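Local coordinates for putative cell adhesion protein (PDB 3LIU) that is probably a fimbrillin of the FimA/Mfa1 family, a building block of pili thought to serve in cell adhesion, at residues V341-T346 / S350-Q355. Residues are numbered along the deposited sequence; the frame is centred on the assembly and turned at random.
Sequences VTIDGT and SKFYVQ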
ATOM      1  N   VAL A 341     -13.910   4.689   8.478  1.00  9.81           N
ATOM      2  CA  VAL A 341     -14.153   3.597   7.547  1.00 12.58           C
ATOM      3  C   VAL A 341     -15.299   2.695   8.039  1.00 13.53           C
ATOM      4  O   VAL A 341     -15.592   2.612   9.245  1.00 14.80           O
ATOM      5  CB  VAL A 341     -12.889   2.759   7.292  1.00 10.39           C
ATOM      6  CG1 VAL A 341     -11.764   3.682   6.786  1.00 10.24           C
ATOM      7  CG2 VAL A 341     -12.432   1.974   8.581  1.00 14.38           C
ATOM      8  N   THR A 342     -15.948   2.059   7.073  1.00 13.01           N
ATOM      9  CA  THR A 342     -16.828   0.926   7.262  1.00 14.60           C
ATOM     10  C   THR A 342     -15.986  -0.280   6.955  1.00 14.39           C
ATOM     11  O   THR A 342     -15.314  -0.325   5.918  1.00 15.33           O
ATOM     12  CB  THR A 342     -18.069   1.060   6.322  1.00 15.91           C
ATOM     13  OG1 THR A 342     -18.883   2.105   6.834  1.00 18.21           O
ATOM     14  CG2 THR A 342     -18.953  -0.223   6.265  1.00 17.80           C
ATOM     15  N   ILE A 343     -15.952  -1.218   7.885  1.00 15.92           N
ATOM     16  CA  ILE A 343     -15.083  -2.403   7.795  1.00 21.47           C
ATOM     17  C   ILE A 343     -15.928  -3.604   8.240  1.00 22.33           C
ATOM     18  O   ILE A 343     -16.963  -3.410   8.876  1.00 21.90           O
ATOM     19  CB  ILE A 343     -13.742  -2.187   8.609  1.00 20.53           C
ATOM     20  CG1 ILE A 343     -12.687  -3.229   8.238  1.00 27.08           C
ATOM     21  CG2 ILE A 343     -13.982  -2.177  10.121  1.00 23.98           C
ATOM     22  CD1 ILE A 343     -11.238  -2.814   8.583  1.00 22.42           C
ATOM     23  N   ASP A 344     -15.522  -4.805   7.823  1.00 29.12           N
ATOM     24  CA  ASP A 344     -16.236  -6.077   8.053  1.00 33.30           C
ATOM     25  C   ASP A 344     -17.704  -5.977   7.744  1.00 34.15           C
ATOM     26  O   ASP A 344     -18.533  -6.402   8.537  1.00 36.22           O
ATOM     27  CB  ASP A 344     -16.077  -6.575   9.498  1.00 36.58           C
ATOM     28  CG  ASP A 344     -14.630  -6.819   9.874  1.00 46.23           C
ATOM     29  OD1 ASP A 344     -13.832  -7.239   9.000  1.00 58.66           O
ATOM     30  OD2 ASP A 344     -14.282  -6.599  11.057  1.00 59.35           O
ATOM     31  N   GLY A 345     -18.031  -5.374   6.614  1.00 32.66           N
ATOM     32  CA  GLY A 345     -19.409  -5.196   6.258  1.00 32.35           C
ATOM     33  C   GLY A 345     -20.064  -4.010   6.907  1.00 30.73           C
ATOM     34  O   GLY A 345     -20.393  -3.059   6.225  1.00 30.31           O
ATOM     35  N   THR A 346     -20.302  -4.064   8.214  1.00 29.37           N
ATOM     36  CA  THR A 346     -21.115  -3.027   8.864  1.00 26.36           C
ATOM     37  C   THR A 346     -20.499  -2.452  10.188  1.00 25.19           C
ATOM     38  O   THR A 346     -21.166  -1.735  10.940  1.00 21.74           O
ATOM     39  CB  THR A 346     -22.524  -3.566   9.119  1.00 27.55           C
ATOM     40  OG1 THR A 346     -22.441  -4.650  10.044  1.00 17.19           O
ATOM     41  CG2 THR A 346     -23.186  -4.078   7.796  1.00 23.76           C
ATOM     42  N   SER A 350     -12.595   4.627  13.423  1.00 15.59           N
ATOM     43  CA  SER A 350     -12.105   5.979  13.245  1.00 17.25           C
ATOM     44  C   SER A 350     -10.576   5.894  13.264  1.00 13.63           C
ATOM     45  O   SER A 350      -9.985   5.029  13.897  1.00 16.79           O
ATOM     46  CB  SER A 350     -12.609   6.907  14.359  1.00 18.75           C
ATOM     47  OG  SER A 350     -11.898   6.582  15.537  1.00 19.86           O
ATOM     48  N   LYS A 351      -9.951   6.793  12.536  1.00 14.19           N
ATOM     49  CA  LYS A 351      -8.496   6.889  12.487  1.00 15.15           C
ATOM     50  C   LYS A 351      -7.820   5.613  12.001  1.00 14.24           C
ATOM     51  O   LYS A 351      -6.724   5.328  12.396  1.00 12.81           O
ATOM     52  CB  LYS A 351      -7.945   7.356  13.843  1.00 15.18           C
ATOM     53  CG  LYS A 351      -8.431   8.766  14.225  1.00 22.00           C
ATOM     54  CD  LYS A 351      -8.029   9.177  15.627  1.00 35.94           C
ATOM     55  CE  LYS A 351      -8.812  10.404  16.121  1.00 41.84           C
ATOM     56  NZ  LYS A 351      -8.767  11.561  15.151  1.00 42.73           N
ATOM     57  N   PHE A 352      -8.476   4.866  11.119  1.00 12.05           N
ATOM     58  CA  PHE A 352      -7.888   3.680  10.498  1.00 13.09           C
ATOM     59  C   PHE A 352      -6.780   4.101   9.508  1.00 11.56           C
ATOM     60  O   PHE A 352      -5.736   3.439   9.391  1.00 11.46           O
ATOM     61  CB  PHE A 352      -8.993   2.917   9.748  1.00 13.20           C
ATOM     62  CG  PHE A 352      -8.649   1.514   9.429  1.00 16.74           C
ATOM     63  CD1 PHE A 352      -8.799   0.512  10.396  1.00 12.89           C
ATOM     64  CD2 PHE A 352      -8.198   1.176   8.163  1.00 12.30           C
ATOM     65  CE1 PHE A 352      -8.462  -0.803  10.097  1.00 17.82           C
ATOM     66  CE2 PHE A 352      -7.877  -0.116   7.842  1.00 16.13           C
ATOM     67  CZ  PHE A 352      -8.002  -1.122   8.805  1.00 13.25           C
ATOM     68  N   TYR A 353      -7.057   5.156   8.743  1.00 11.35           N
ATOM     69  CA  TYR A 353      -6.133   5.641   7.724  1.00 12.75           C
ATOM     70  C   TYR A 353      -5.707   4.506   6.759  1.00 11.25           C
ATOM     71  O   TYR A 353      -6.533   3.659   6.405  1.00  7.71           O
ATOM     72  CB  TYR A 353      -4.966   6.430   8.392  1.00 12.59           C
ATOM     73  CG  TYR A 353      -5.478   7.655   9.131  1.00 14.14           C
ATOM     74  CD1 TYR A 353      -6.144   8.658   8.444  1.00  9.63           C
ATOM     75  CD2 TYR A 353      -5.312   7.806  10.504  1.00 17.93           C
ATOM     76  CE1 TYR A 353      -6.629   9.774   9.093  1.00  7.14           C
ATOM     77  CE2 TYR A 353      -5.802   8.929  11.164  1.00 13.08           C
ATOM     78  CZ  TYR A 353      -6.459   9.902  10.438  1.00 14.65           C
ATOM     79  OH  TYR A 353      -6.961  11.022  11.033  1.00 15.46           O
ATOM     80  N   VAL A 354      -4.456   4.493   6.331  1.00 12.69           N
ATOM     81  CA  VAL A 354      -4.024   3.641   5.235  1.00 11.65           C
ATOM     82  C   VAL A 354      -3.097   2.540   5.718  1.00 11.04           C
ATOM     83  O   VAL A 354      -1.964   2.793   6.112  1.00 10.30           O
ATOM     84  CB  VAL A 354      -3.339   4.469   4.102  1.00 13.40           C
ATOM     85  CG1 VAL A 354      -2.911   3.576   2.941  1.00 10.06           C
ATOM     86  CG2 VAL A 354      -4.267   5.603   3.633  1.00  9.39           C
ATOM     87  N   GLN A 355      -3.601   1.300   5.661  1.00 10.44           N
ATOM     88  CA  GLN A 355      -2.874   0.151   6.146  1.00 13.32           C
ATOM     89  C   GLN A 355      -2.771  -0.856   5.013  1.00 14.34           C
ATOM     90  O   GLN A 355      -3.604  -0.870   4.106  1.00 12.56           O
ATOM     91  CB  GLN A 355      -3.556  -0.463   7.351  1.00 10.87           C
ATOM     92  CG  GLN A 355      -3.718   0.486   8.503  1.00 15.70           C
ATOM     93  CD  GLN A 355      -4.412  -0.193   9.699  1.00 20.32           C
ATOM     94  OE1 GLN A 355      -4.231  -1.367   9.920  1.00 21.89           O
ATOM     95  NE2 GLN A 355      -5.207   0.551  10.444  1.00 11.59           N
TER
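Val341 faces Phe352 where strand 340-343 of a small antiparallel beta hairpin runs beside the loop that follows its partner, strand 347-350, the closest CA atoms being those of Val341 and Ser350, 6.5 Å apart. No hydrogen bond joins the two segments, and the contact is wholly apolar. Phe352 has CG anti to its own backbone N (chi1 -162°), which carries the ring along the strand past Val341 to Ile343; its long, flat side chain suits the place because it alone spans both residues. Val341 serves the near end: its CG2 methyl lies 3.8 Å from CB of Phe352 and only slightly farther from CG. Ile343, two residues on and so on the same side of the strand, takes the far end. Being longer than valine, it sends CD1 out to 3.7 Å from CZ of Phe352, equally near CE1, approaching the ring obliquely. Both aliphatic side chains cross Phe352 at about a right angle. Branched at CB, they suit an extended strand and offer compact methyls to the flat ring. Val389 packs on all three residues, and Thr342 makes backbone hydrogen bonds with Val387 and Val389, which places the hairpin against strand 383-391. Tyr358 meets Phe352 edge-to-face. Gln355 suits the loop because its amide reaches back to Phe352, placing NE2 over the ring centre, 3.4 Å above the plane. That same nitrogen donates a nearly straight hydrogen bond (168°) to the backbone O of Phe352, 3.1 Å from NE2, meeting a lone pair in the carbonyl plane.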